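Local atomic coordinates of putative fimbriae assembly chaperone (Salmonella typhimurium, PDB entry 2CO7), a protein that probably acts as a periplasmic chaperone of the PapD family, folding and escorting fimbrial subunits for assembly into surface fimbriae. Residues I78-G83 with L128-D133; E90-V95 with L180-P185; E140-N145 with F163-A168. All coordinates share one frame; numbering follows the deposited sequence.

Contact 1. Residues I78-G83 with L128-D133; sequences IVRTGG and LIFRPD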
ATOM      1  N   ILE B  78      12.896  -1.690  14.800  1.00 20.23           N
ATOM      2  CA  ILE B  78      12.563  -0.296  14.476  1.00 19.07           C
ATOM      3  C   ILE B  78      12.782   0.547  15.737  1.00 19.49           C
ATOM      4  O   ILE B  78      12.255   0.205  16.773  1.00 19.44           O
ATOM      5  CB  ILE B  78      11.077  -0.174  14.059  1.00 19.63           C
ATOM      6  CG1 ILE B  78      10.758  -1.077  12.854  1.00 18.66           C
ATOM      7  CG2 ILE B  78      10.745   1.308  13.794  1.00 20.73           C
ATOM      8  CD1 ILE B  78       9.263  -1.335  12.614  1.00 20.42           C
ATOM      9  N   VAL B  79      13.551   1.637  15.651  1.00 18.62           N
ATOM     10  CA  VAL B  79      13.887   2.415  16.857  1.00 18.46           C
ATOM     11  C   VAL B  79      13.729   3.904  16.543  1.00 19.06           C
ATOM     12  O   VAL B  79      14.120   4.353  15.459  1.00 18.89           O
ATOM     13  CB  VAL B  79      15.326   2.076  17.411  1.00 19.49           C
ATOM     14  CG1 VAL B  79      15.451   0.618  17.849  1.00 20.40           C
ATOM     15  CG2 VAL B  79      16.405   2.380  16.380  1.00 18.53           C
ATOM     16  N   ARG B  80      13.061   4.642  17.435  1.00 18.60           N
ATOM     17  CA  ARG B  80      13.018   6.101  17.311  1.00 20.73           C
ATOM     18  C   ARG B  80      14.391   6.688  17.524  1.00 21.88           C
ATOM     19  O   ARG B  80      15.061   6.341  18.510  1.00 22.66           O
ATOM     20  CB  ARG B  80      12.053   6.720  18.324  1.00 21.13           C
ATOM     21  CG  ARG B  80      11.840   8.213  18.073  1.00 21.87           C
ATOM     22  CD  ARG B  80      10.892   8.900  19.097  1.00 23.67           C
ATOM     23  NE  ARG B  80      11.426   8.854  20.466  1.00 26.14           N
ATOM     24  CZ  ARG B  80      12.364   9.657  20.986  1.00 31.62           C
ATOM     25  NH1 ARG B  80      12.937  10.619  20.274  1.00 30.60           N
ATOM     26  NH2 ARG B  80      12.756   9.467  22.242  1.00 32.84           N
ATOM     27  N   THR B  81      14.816   7.617  16.663  1.00 23.19           N
ATOM     28  CA  THR B  81      16.179   8.170  16.820  1.00 25.71           C
ATOM     29  C   THR B  81      16.315   9.602  17.261  1.00 26.26           C
ATOM     30  O   THR B  81      17.454  10.078  17.434  1.00 28.84           O
ATOM     31  CB  THR B  81      17.044   8.061  15.554  1.00 25.51           C
ATOM     32  OG1 THR B  81      18.163   8.931  15.727  1.00 30.42           O
ATOM     33  CG2 THR B  81      16.299   8.551  14.330  1.00 23.84           C
ATOM     34  N   GLY B  82      15.201  10.298  17.417  1.00 26.77           N
ATOM     35  CA  GLY B  82      15.191  11.704  17.857  1.00 26.35           C
ATOM     36  C   GLY B  82      13.816  12.244  17.474  1.00 26.99           C
ATOM     37  O   GLY B  82      12.803  11.623  17.780  1.00 26.29           O
ATOM     38  N   GLY B  83      13.772  13.385  16.788  1.00 27.16           N
ATOM     39  CA  GLY B  83      12.488  13.930  16.326  1.00 28.66           C
ATOM     40  C   GLY B  83      11.824  14.813  17.364  1.00 29.17           C
ATOM     41  O   GLY B  83      12.241  14.868  18.521  1.00 29.91           O
ATOM     42  N   LEU B 128       3.197   2.669  10.855  1.00 19.47           N
ATOM     43  CA  LEU B 128       3.999   2.641  12.074  1.00 19.65           C
ATOM     44  C   LEU B 128       3.489   3.813  12.923  1.00 19.36           C
ATOM     45  O   LEU B 128       3.748   5.005  12.632  1.00 18.67           O
ATOM     46  CB  LEU B 128       5.484   2.802  11.745  1.00 19.69           C
ATOM     47  CG  LEU B 128       6.401   3.039  12.950  1.00 19.00           C
ATOM     48  CD1 LEU B 128       6.349   1.756  13.845  1.00 18.28           C
ATOM     49  CD2 LEU B 128       7.845   3.289  12.483  1.00 21.79           C
ATOM     50  N   ILE B 129       2.758   3.474  13.960  1.00 18.20           N
ATOM     51  CA  ILE B 129       1.990   4.486  14.698  1.00 19.48           C
ATOM     52  C   ILE B 129       2.657   4.751  16.010  1.00 19.50           C
ATOM     53  O   ILE B 129       2.714   3.859  16.883  1.00 20.41           O
ATOM     54  CB  ILE B 129       0.485   4.122  14.851  1.00 18.70           C
ATOM     55  CG1 ILE B 129      -0.161   3.870  13.459  1.00 20.51           C
ATOM     56  CG2 ILE B 129      -0.319   5.251  15.577  1.00 20.02           C
ATOM     57  CD1 ILE B 129      -1.603   3.211  13.489  1.00 19.89           C
ATOM     58  N   PHE B 130       3.127   5.999  16.150  1.00 19.09           N
ATOM     59  CA  PHE B 130       3.795   6.399  17.370  1.00 18.60           C
ATOM     60  C   PHE B 130       2.797   6.881  18.431  1.00 18.10           C
ATOM     61  O   PHE B 130       2.059   7.812  18.174  1.00 17.99           O
ATOM     62  CB  PHE B 130       4.868   7.458  17.081  1.00 18.62           C
ATOM     63  CG  PHE B 130       5.650   7.841  18.294  1.00 20.06           C
ATOM     64  CD1 PHE B 130       6.690   7.022  18.751  1.00 18.68           C
ATOM     65  CD2 PHE B 130       5.363   9.028  18.975  1.00 19.92           C
ATOM     66  CE1 PHE B 130       7.462   7.410  19.921  1.00 17.37           C
ATOM     67  CE2 PHE B 130       6.103   9.420  20.103  1.00 21.93           C
ATOM     68  CZ  PHE B 130       7.154   8.601  20.579  1.00 21.66           C
ATOM     69  N   ARG B 131       2.804   6.250  19.600  1.00 16.77           N
ATOM     70  CA  ARG B 131       1.867   6.575  20.683  1.00 17.54           C
ATOM     71  C   ARG B 131       2.629   7.100  21.922  1.00 18.98           C
ATOM     72  O   ARG B 131       3.305   6.321  22.672  1.00 17.70           O
ATOM     73  CB  ARG B 131       1.000   5.351  21.016  1.00 17.52           C
ATOM     74  CG  ARG B 131      -0.148   5.657  22.018  1.00 17.74           C
ATOM     75  CD  ARG B 131      -1.035   4.481  22.186  1.00 15.04           C
ATOM     76  NE  ARG B 131      -1.656   4.127  20.894  1.00 17.46           N
ATOM     77  CZ  ARG B 131      -2.256   2.977  20.636  1.00 19.64           C
ATOM     78  NH1 ARG B 131      -2.358   2.023  21.579  1.00 18.07           N
ATOM     79  NH2 ARG B 131      -2.759   2.779  19.428  1.00 21.62           N
ATOM     80  N   PRO B 132       2.543   8.424  22.138  1.00 19.09           N
ATOM     81  CA  PRO B 132       3.115   9.047  23.329  1.00 19.90           C
ATOM     82  C   PRO B 132       2.619   8.344  24.590  1.00 20.99           C
ATOM     83  O   PRO B 132       1.508   7.811  24.612  1.00 20.32           O
ATOM     84  CB  PRO B 132       2.616  10.494  23.247  1.00 19.63           C
ATOM     85  CG  PRO B 132       2.431  10.714  21.767  1.00 19.88           C
ATOM     86  CD  PRO B 132       1.905   9.427  21.253  1.00 19.75           C
ATOM     87  N   ASP B 133       3.447   8.351  25.630  1.00 22.19           N
ATOM     88  CA  ASP B 133       3.128   7.628  26.856  1.00 23.74           C
ATOM     89  C   ASP B 133       1.886   8.217  27.550  1.00 23.31           C
ATOM     90  O   ASP B 133       1.122   7.495  28.191  1.00 24.88           O
ATOM     91  CB  ASP B 133       4.353   7.632  27.776  1.00 24.52           C
ATOM     92  CG  ASP B 133       4.335   6.495  28.802  1.00 27.41           C
ATOM     93  OD1 ASP B 133       4.370   6.793  30.022  1.00 26.92           O
ATOM     94  OD2 ASP B 133       4.264   5.321  28.390  1.00 30.96           O
TER
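Arg80 and Phe130 meet at the outer end of this contact, where the methylene part of the arginine lies against the CE1–CZ side of the Phe130 ring, approaching it obliquely. Traced outward from the backbone, Arg80 first runs straight: its CB and CG are still more than 4.5 Å from the ring, and CD is the atom that arrives, 3.8 Å from Phe130 CE1 and 4.0 Å from Phe130 CZ. Beyond CD the chain bends (chi3 63°), which turns the guanidinium back toward its own loop instead of across the ring. NE stays about 4.3 Å from Phe130 CE1, while the guanidinium and ring planes stand 71° apart, so the two groups do not stack. At the tip, NH1 donates to Gly82 O over 2.7 Å. That oxygen lies in the guanidinium plane, although the nitrogen approaches it from above the carbonyl plane; the bond helps to hold the rotation of the group. Strands 73-80 and 116-131 here belong to opposing layers of the immunoglobulin-like N-terminal domain of a pilus chaperone. Their backbones keep 9.4 Å between Ile78 CA and Leu128 CA, too far for hydrogen bonds, and the space is bridged by side chains alone. Deeper in the sandwich the side chains of Ile78 and Leu128 run antiparallel alongside one another, with Ile78 CG2 at 3.7 Å from Leu128 CD2. The first torsion of Ile78 (chi1 -58°) puts CG2, and not CG1, against the leucine. Val61 and Val95 also pack on Ile78, and Val21 and Tyr23 on Leu128. Phe59 of strand 59-68 touches both Arg80 and Phe130, and Tyr23 OH is hydrogen-bonded to the backbone N of Arg80.

Contact 2. Residues E90-V95 with L180-P185; sequences ETLQWV and LEYVPP. With SO4 (sulfate ion), chain D.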
ATOM      1  N   GLU B  90      -1.148  10.765  18.756  1.00 18.46           N
ATOM      2  CA  GLU B  90      -0.338   9.882  17.890  1.00 18.36           C
ATOM      3  C   GLU B  90       0.240  10.607  16.670  1.00 18.98           C
ATOM      4  O   GLU B  90      -0.278  11.632  16.221  1.00 18.38           O
ATOM      5  CB  GLU B  90      -1.199   8.724  17.371  1.00 18.10           C
ATOM      6  CG  GLU B  90      -1.639   7.767  18.496  1.00 16.87           C
ATOM      7  CD  GLU B  90      -2.300   6.514  17.976  1.00 16.90           C
ATOM      8  OE1 GLU B  90      -3.044   6.603  16.985  1.00 19.11           O
ATOM      9  OE2 GLU B  90      -2.106   5.437  18.585  1.00 19.16           O
ATOM     10  N   THR B  91       1.295  10.017  16.118  1.00 19.72           N
ATOM     11  CA  THR B  91       1.960  10.477  14.914  1.00 18.99           C
ATOM     12  C   THR B  91       2.160   9.239  14.065  1.00 20.40           C
ATOM     13  O   THR B  91       2.668   8.227  14.546  1.00 19.60           O
ATOM     14  CB  THR B  91       3.347  11.121  15.184  1.00 19.37           C
ATOM     15  OG1 THR B  91       3.192  12.316  15.962  1.00 19.55           O
ATOM     16  CG2 THR B  91       4.019  11.504  13.840  1.00 18.98           C
ATOM     17  N   LEU B  92       1.721   9.318  12.817  1.00 19.36           N
ATOM     18  CA  LEU B  92       1.765   8.172  11.929  1.00 21.10           C
ATOM     19  C   LEU B  92       2.991   8.259  11.032  1.00 20.44           C
ATOM     20  O   LEU B  92       3.343   9.349  10.556  1.00 21.92           O
ATOM     21  CB  LEU B  92       0.494   8.124  11.070  1.00 20.67           C
ATOM     22  CG  LEU B  92       0.476   6.822  10.247  1.00 24.44           C
ATOM     23  CD1 LEU B  92      -0.886   6.103  10.294  1.00 28.85           C
ATOM     24  CD2 LEU B  92       0.902   7.103   8.848  1.00 24.17           C
ATOM     25  N   GLN B  93       3.640   7.121  10.831  1.00 20.29           N
ATOM     26  CA  GLN B  93       4.694   6.956   9.819  1.00 20.47           C
ATOM     27  C   GLN B  93       4.340   5.692   8.997  1.00 19.98           C
ATOM     28  O   GLN B  93       3.369   4.969   9.305  1.00 19.85           O
ATOM     29  CB  GLN B  93       6.047   6.683  10.533  1.00 21.41           C
ATOM     30  CG  GLN B  93       6.729   7.786  11.228  1.00 26.23           C
ATOM     31  CD  GLN B  93       6.125   8.202  12.561  1.00 20.81           C
ATOM     32  OE1 GLN B  93       6.320   9.306  12.957  1.00 23.97           O
ATOM     33  NE2 GLN B  93       5.436   7.297  13.262  1.00 22.74           N
ATOM     34  N   TRP B  94       5.161   5.393   7.990  1.00 19.60           N
ATOM     35  CA  TRP B  94       5.035   4.171   7.233  1.00 19.42           C
ATOM     36  C   TRP B  94       6.370   3.449   7.229  1.00 20.30           C
ATOM     37  O   TRP B  94       7.393   4.049   6.908  1.00 20.89           O
ATOM     38  CB  TRP B  94       4.691   4.483   5.783  1.00 19.65           C
ATOM     39  CG  TRP B  94       3.334   5.086   5.622  1.00 19.40           C
ATOM     40  CD1 TRP B  94       3.013   6.439   5.628  1.00 22.03           C
ATOM     41  CD2 TRP B  94       2.108   4.379   5.485  1.00 20.74           C
ATOM     42  NE1 TRP B  94       1.647   6.592   5.486  1.00 21.74           N
ATOM     43  CE2 TRP B  94       1.067   5.353   5.409  1.00 20.89           C
ATOM     44  CE3 TRP B  94       1.774   3.018   5.457  1.00 19.32           C
ATOM     45  CZ2 TRP B  94      -0.282   5.003   5.232  1.00 23.66           C
ATOM     46  CZ3 TRP B  94       0.407   2.666   5.253  1.00 22.79           C
ATOM     47  CH2 TRP B  94      -0.593   3.668   5.186  1.00 20.05           C
ATOM     48  N   VAL B  95       6.336   2.167   7.558  1.00 19.85           N
ATOM     49  CA  VAL B  95       7.518   1.305   7.471  1.00 20.11           C
ATOM     50  C   VAL B  95       7.303   0.447   6.211  1.00 20.46           C
ATOM     51  O   VAL B  95       6.336  -0.285   6.114  1.00 19.26           O
ATOM     52  CB  VAL B  95       7.785   0.507   8.805  1.00 21.64           C
ATOM     53  CG1 VAL B  95       6.612  -0.426   9.226  1.00 20.88           C
ATOM     54  CG2 VAL B  95       9.075  -0.292   8.709  1.00 22.12           C
ATOM     55  N   LEU B 180     -13.633   5.935   2.804  1.00 27.68           N
ATOM     56  CA  LEU B 180     -13.281   6.806   3.921  1.00 28.21           C
ATOM     57  C   LEU B 180     -11.809   6.502   4.232  1.00 27.44           C
ATOM     58  O   LEU B 180     -11.473   5.368   4.512  1.00 27.17           O
ATOM     59  CB  LEU B 180     -14.138   6.518   5.157  1.00 28.41           C
ATOM     60  CG  LEU B 180     -14.375   7.612   6.217  1.00 31.42           C
ATOM     61  CD1 LEU B 180     -15.305   7.130   7.340  1.00 34.86           C
ATOM     62  CD2 LEU B 180     -13.117   8.211   6.803  1.00 33.76           C
ATOM     63  N   GLU B 181     -10.941   7.504   4.166  1.00 27.09           N
ATOM     64  CA  GLU B 181      -9.531   7.324   4.543  1.00 25.97           C
ATOM     65  C   GLU B 181      -9.413   7.235   6.071  1.00 25.18           C
ATOM     66  O   GLU B 181     -10.354   7.607   6.793  1.00 25.12           O
ATOM     67  CB  GLU B 181      -8.699   8.492   4.018  1.00 26.44           C
ATOM     68  CG  GLU B 181      -8.555   8.547   2.489  1.00 28.11           C
ATOM     69  CD  GLU B 181      -8.092   9.913   1.969  1.00 29.16           C
ATOM     70  OE1 GLU B 181      -8.167  10.921   2.721  1.00 32.54           O
ATOM     71  OE2 GLU B 181      -7.683   9.983   0.787  1.00 33.64           O
ATOM     72  N   TYR B 182      -8.281   6.754   6.583  1.00 22.02           N
ATOM     73  CA  TYR B 182      -8.049   6.793   8.032  1.00 21.09           C
ATOM     74  C   TYR B 182      -8.193   8.237   8.515  1.00 19.81           C
ATOM     75  O   TYR B 182      -7.905   9.156   7.765  1.00 18.80           O
ATOM     76  CB  TYR B 182      -6.689   6.229   8.400  1.00 20.86           C
ATOM     77  CG  TYR B 182      -5.483   6.992   7.915  1.00 21.38           C
ATOM     78  CD1 TYR B 182      -4.776   6.573   6.765  1.00 21.54           C
ATOM     79  CD2 TYR B 182      -4.996   8.087   8.645  1.00 21.95           C
ATOM     80  CE1 TYR B 182      -3.632   7.257   6.346  1.00 22.32           C
ATOM     81  CE2 TYR B 182      -3.854   8.787   8.241  1.00 19.73           C
ATOM     82  CZ  TYR B 182      -3.168   8.362   7.118  1.00 22.18           C
ATOM     83  OH  TYR B 182      -2.040   9.095   6.807  1.00 22.10           O
ATOM     84  N   VAL B 183      -8.739   8.406   9.705  1.00 19.51           N
ATOM     85  CA  VAL B 183      -8.991   9.720  10.280  1.00 18.69           C
ATOM     86  C   VAL B 183      -7.908  10.038  11.325  1.00 18.94           C
ATOM     87  O   VAL B 183      -7.826   9.371  12.354  1.00 19.93           O
ATOM     88  CB  VAL B 183     -10.379   9.797  10.953  1.00 18.16           C
ATOM     89  CG1 VAL B 183     -10.753  11.233  11.153  1.00 18.86           C
ATOM     90  CG2 VAL B 183     -11.436   9.079  10.088  1.00 18.77           C
ATOM     91  N   PRO B 184      -7.063  11.044  11.046  1.00 19.13           N
ATOM     92  CA  PRO B 184      -6.033  11.400  12.037  1.00 18.92           C
ATOM     93  C   PRO B 184      -6.580  11.929  13.362  1.00 19.21           C
ATOM     94  O   PRO B 184      -7.785  12.293  13.478  1.00 19.84           O
ATOM     95  CB  PRO B 184      -5.173  12.449  11.282  1.00 19.36           C
ATOM     96  CG  PRO B 184      -5.402  12.079   9.799  1.00 20.18           C
ATOM     97  CD  PRO B 184      -6.929  11.872   9.836  1.00 18.55           C
ATOM     98  N   PRO B 185      -5.685  12.037  14.380  1.00 18.76           N
ATOM     99  CA  PRO B 185      -6.090  12.626  15.637  1.00 18.84           C
ATOM    100  C   PRO B 185      -6.717  14.019  15.461  1.00 18.19           C
ATOM    101  O   PRO B 185      -6.273  14.787  14.614  1.00 18.21           O
ATOM    102  CB  PRO B 185      -4.760  12.745  16.401  1.00 18.90           C
ATOM    103  CG  PRO B 185      -3.934  11.601  15.855  1.00 19.51           C
ATOM    104  CD  PRO B 185      -4.271  11.646  14.372  1.00 19.30           C
TER
HETATM  105  S   SO4 D1221      -6.811   3.704   4.892  1.00 16.20           S
HETATM  106  O1  SO4 D1221      -7.222   2.802   3.800  1.00 17.65           O
HETATM  107  O2  SO4 D1221      -5.389   3.537   5.157  1.00 14.85           O
HETATM  108  O3  SO4 D1221      -7.127   5.049   4.415  1.00 14.12           O
HETATM  109  O4  SO4 D1221      -7.644   3.511   6.092  1.00 15.91           O
HETATM  110  O   HOH W   1      -0.816   8.716   4.601  1.00 22.36           O
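Pro185 sits against the backbone of Glu90, its CG 3.7 Å from Glu90 O and 4.2 Å from Glu90 CB, while the acid group of Glu90 turns elsewhere to a salt bridge with Arg131. This end is the more closely fitted: the CG corner of a proline ring set against the Glu90 backbone, with no hydrogen bond needed across it. Farther along, Tyr182 meets both Leu92 and Trp94. Its CG stands between the backbone N and the carbonyl carbon (chi1 65°), which sends the ring out from the 180-185 loop toward strand 91-100. Leu92 CD2 comes within 4.1 Å of Tyr182 OH, and Trp94 CZ2 within 4.2 Å of Tyr182 CE1, the indole and phenol crossing without stacking. The same Leu92 CD2 lies over one face of the Trp94 ring, offset toward its rim, so that the leucine covers part of that face.

The other side is looser and polar. A water lying in the plane of both rings is 2.6 Å from Tyr182 OH and makes a weak bond with Trp94 NE1, whose other acceptor is Ala51 O. At the backbone end of the tyrosine, beside CD1, a sulfate probably left by the crystallisation liquor takes a hydrogen bond from Tyr182 N to its O3 (3.0 Å, 148° at the hydrogen), with O2 at the ring edge. Lys127 NZ and residues of another protein chain also bind this anion, and an aromatic residue of that other chain meets Trp94 edge-to-face. Loop 180-185 belongs to the C-terminal domain and strand 91-100 to the N-terminal one. Van der Waals contact close to the domain junction, giving way to water and anion near the bound partner, is consistent with the cleft between the two immunoglobulin-like domains of a PapD-type chaperone.

Contact 3. Residues E140-N145 with F163-A168; sequences EDVAGN and FYMNLA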
ATOM      1  N   GLU B 140      -9.900   1.861  20.109  1.00 20.74           N
ATOM      2  CA  GLU B 140     -11.216   1.246  20.231  0.50 19.98           C
ATOM      3  C   GLU B 140     -11.912   1.582  21.556  1.00 20.39           C
ATOM      4  O   GLU B 140     -13.140   1.607  21.602  1.00 20.35           O
ATOM      5  CB  GLU B 140     -11.175  -0.257  19.941  0.50 20.41           C
ATOM      6  CG  GLU B 140     -10.589  -1.113  21.042  0.50 19.56           C
ATOM      7  CD  GLU B 140     -10.513  -2.613  20.696  0.50 20.09           C
ATOM      8  OE1 GLU B 140     -11.298  -3.123  19.861  0.50 16.37           O
ATOM      9  OE2 GLU B 140      -9.670  -3.295  21.313  0.50 22.20           O
ATOM     10  N   ASP B 141     -11.133   1.900  22.595  1.00 19.09           N
ATOM     11  CA  ASP B 141     -11.664   2.378  23.859  1.00 20.28           C
ATOM     12  C   ASP B 141     -12.513   3.636  23.720  1.00 20.15           C
ATOM     13  O   ASP B 141     -13.436   3.824  24.489  1.00 19.96           O
ATOM     14  CB  ASP B 141     -10.526   2.659  24.828  1.00 20.98           C
ATOM     15  CG  ASP B 141      -9.830   1.403  25.307  1.00 23.46           C
ATOM     16  OD1 ASP B 141      -8.678   1.539  25.809  1.00 21.83           O
ATOM     17  OD2 ASP B 141     -10.438   0.288  25.209  1.00 19.79           O
ATOM     18  N   VAL B 142     -12.156   4.489  22.754  1.00 21.07           N
ATOM     19  CA  VAL B 142     -12.786   5.814  22.567  1.00 22.42           C
ATOM     20  C   VAL B 142     -13.426   6.003  21.193  1.00 22.70           C
ATOM     21  O   VAL B 142     -13.834   7.131  20.856  1.00 23.50           O
ATOM     22  CB  VAL B 142     -11.807   7.020  22.898  1.00 21.22           C
ATOM     23  CG1 VAL B 142     -11.466   7.045  24.409  1.00 22.53           C
ATOM     24  CG2 VAL B 142     -10.511   6.968  22.086  1.00 22.30           C
ATOM     25  N   ALA B 143     -13.524   4.932  20.402  1.00 23.76           N
ATOM     26  CA  ALA B 143     -14.035   5.018  19.014  1.00 24.88           C
ATOM     27  C   ALA B 143     -15.531   5.366  18.933  1.00 26.54           C
ATOM     28  O   ALA B 143     -16.005   5.865  17.897  1.00 27.39           O
ATOM     29  CB  ALA B 143     -13.730   3.730  18.223  1.00 25.55           C
ATOM     30  N   GLY B 144     -16.260   5.137  20.029  1.00 26.20           N
ATOM     31  CA  GLY B 144     -17.652   5.575  20.168  1.00 26.74           C
ATOM     32  C   GLY B 144     -17.778   7.088  20.318  1.00 26.84           C
ATOM     33  O   GLY B 144     -18.896   7.616  20.411  1.00 27.69           O
ATOM     34  N   ASN B 145     -16.647   7.798  20.350  1.00 26.04           N
ATOM     35  CA  ASN B 145     -16.699   9.260  20.425  1.00 25.65           C
ATOM     36  C   ASN B 145     -16.606   9.972  19.103  1.00 24.27           C
ATOM     37  O   ASN B 145     -16.637  11.199  19.070  1.00 23.27           O
ATOM     38  CB  ASN B 145     -15.680   9.787  21.403  1.00 26.81           C
ATOM     39  CG  ASN B 145     -16.034   9.427  22.813  1.00 27.22           C
ATOM     40  OD1 ASN B 145     -17.181   9.048  23.107  1.00 28.46           O
ATOM     41  ND2 ASN B 145     -15.073   9.534  23.697  1.00 31.21           N
ATOM     42  N   PHE B 163      -6.125   9.694  18.705  1.00 20.01           N
ATOM     43  CA  PHE B 163      -5.717   8.494  17.971  1.00 19.28           C
ATOM     44  C   PHE B 163      -5.956   8.597  16.492  1.00 19.42           C
ATOM     45  O   PHE B 163      -6.944   9.193  16.084  1.00 19.82           O
ATOM     46  CB  PHE B 163      -6.493   7.260  18.457  1.00 19.40           C
ATOM     47  CG  PHE B 163      -6.230   6.905  19.897  1.00 18.92           C
ATOM     48  CD1 PHE B 163      -7.087   7.379  20.902  1.00 19.37           C
ATOM     49  CD2 PHE B 163      -5.112   6.182  20.265  1.00 21.11           C
ATOM     50  CE1 PHE B 163      -6.851   7.081  22.236  1.00 20.50           C
ATOM     51  CE2 PHE B 163      -4.870   5.859  21.605  1.00 21.06           C
ATOM     52  CZ  PHE B 163      -5.744   6.323  22.596  1.00 19.95           C
ATOM     53  N   TYR B 164      -5.105   7.948  15.683  1.00 19.12           N
ATOM     54  CA  TYR B 164      -5.548   7.601  14.342  1.00 18.89           C
ATOM     55  C   TYR B 164      -6.666   6.587  14.421  1.00 19.66           C
ATOM     56  O   TYR B 164      -6.545   5.583  15.124  1.00 19.04           O
ATOM     57  CB  TYR B 164      -4.419   7.022  13.465  1.00 19.80           C
ATOM     58  CG  TYR B 164      -3.402   8.079  13.161  1.00 18.91           C
ATOM     59  CD1 TYR B 164      -3.450   8.794  11.972  1.00 22.02           C
ATOM     60  CD2 TYR B 164      -2.423   8.409  14.104  1.00 21.71           C
ATOM     61  CE1 TYR B 164      -2.523   9.802  11.707  1.00 21.99           C
ATOM     62  CE2 TYR B 164      -1.471   9.421  13.836  1.00 20.88           C
ATOM     63  CZ  TYR B 164      -1.546  10.110  12.658  1.00 21.34           C
ATOM     64  OH  TYR B 164      -0.622  11.085  12.371  1.00 21.92           O
ATOM     65  N   MET B 165      -7.711   6.821  13.627  1.00 18.43           N
ATOM     66  CA  MET B 165      -8.906   5.971  13.635  1.00 18.97           C
ATOM     67  C   MET B 165      -8.957   5.256  12.287  1.00 19.62           C
ATOM     68  O   MET B 165      -9.254   5.849  11.249  1.00 19.63           O
ATOM     69  CB  MET B 165     -10.165   6.835  13.869  1.00 20.60           C
ATOM     70  CG  MET B 165     -10.336   7.286  15.312  1.00 19.53           C
ATOM     71  SD  MET B 165     -10.824   5.874  16.372  1.00 20.48           S
ATOM     72  CE  MET B 165     -10.731   6.605  18.020  1.00 22.63           C
ATOM     73  N   ASN B 166      -8.605   3.985  12.307  1.00 18.94           N
ATOM     74  CA  ASN B 166      -8.472   3.236  11.090  1.00 19.68           C
ATOM     75  C   ASN B 166      -9.771   2.479  10.951  1.00 20.13           C
ATOM     76  O   ASN B 166      -9.938   1.423  11.542  1.00 20.40           O
ATOM     77  CB  ASN B 166      -7.241   2.330  11.207  1.00 21.19           C
ATOM     78  CG  ASN B 166      -5.971   3.145  11.322  1.00 22.52           C
ATOM     79  OD1 ASN B 166      -5.601   3.878  10.384  1.00 21.66           O
ATOM     80  ND2 ASN B 166      -5.320   3.078  12.485  1.00 22.76           N
ATOM     81  N   LEU B 167     -10.696   3.045  10.181  1.00 19.93           N
ATOM     82  CA  LEU B 167     -12.052   2.514  10.131  1.00 21.31           C
ATOM     83  C   LEU B 167     -12.186   1.353   9.145  1.00 21.12           C
ATOM     84  O   LEU B 167     -11.591   1.350   8.077  1.00 21.32           O
ATOM     85  CB  LEU B 167     -13.075   3.612   9.808  1.00 22.45           C
ATOM     86  CG  LEU B 167     -13.502   4.610  10.914  1.00 25.21           C
ATOM     87  CD1 LEU B 167     -12.810   4.481  12.284  1.00 29.23           C
ATOM     88  CD2 LEU B 167     -13.332   5.997  10.334  1.00 30.48           C
ATOM     89  N   ALA B 168     -12.935   0.332   9.558  1.00 22.13           N
ATOM     90  CA  ALA B 168     -13.285  -0.768   8.666  1.00 21.79           C
ATOM     91  C   ALA B 168     -14.787  -1.045   8.750  1.00 21.72           C
ATOM     92  O   ALA B 168     -15.451  -0.647   9.726  1.00 21.51           O
ATOM     93  CB  ALA B 168     -12.481  -2.002   9.023  1.00 23.05           C
TER
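A short, weakly bonded helix runs past an extended segment, the backbones separated by 7.5 Å between Ala143 CA and Met165 CA and by somewhat more at Val142 and Phe163, so side chains must fill the gap. The arrangement belongs to the C-terminal immunoglobulin-like domain of the pilus chaperone, where the helical turn 139-142 packs beside strand 201-205. A hydrogen bond from Asn145 N to Val142 O closes a turn within 140-145, but none crosses the contact, which is wholly apolar.

Val142 makes the first half. Its CG2, the branch placed between the backbone N and the carbonyl carbon, meets the CD1–CE1 bond of Phe163 obliquely, 3.6 Å from CD1 and 3.7 Å from CE1, and the two side chains cross at about a right angle. Phe163 thus receives a single methyl from this segment; elsewhere it touches Pro139 of the helix, Arg131 and Glu90, so Phe163 bridges the helical turn and the N-terminal domain. Asn159 ND2 holds its carbonyl oxygen.

Met165 supplies the second half. Its chain is bent at chi2 (-72°) and then runs out straight, which carries the thioether across the gap to Val142 and Ala143. The sulfur lies beside the methyl of Ala143, CB to SD 4.1 Å. Val205 of strand 201-205 also packs on both Ala143 and Met165, and Pro139 on Met165, so that the methionine is enclosed by Pro139, Ala143 and Val205. The terminal methyl goes farthest: Met165 CE meets 140-145 at Ala143, a small side chain, where little stands between it and the main chain, and sits 3.8 Å from Ala143 CA, with Val142 CG2 at 4.1 Å.

All three contacts are largely buried, but each belongs to a different part of the two-domain chaperone. Contact 1 joins the layers of the N-terminal sandwich, contact 3 lies against the C-terminal one, and contact 2 spans the domains. Contacts 1 and 2 share a sheet, with strands 91-100 and 116-131 as neighbours, and the salt bridge from Arg131 NE to Glu90 OE2 links them. Glu90 OE1 meets Tyr164 N of contact 3, whose Met165 N probably bonds to Val183 O of contact 2. No hydrogen bond joins the two segments in any contact. Contact 3 is purely apolar, contact 1 adds an arginine at its exposed end, and contact 2 alone brings in water and an anion.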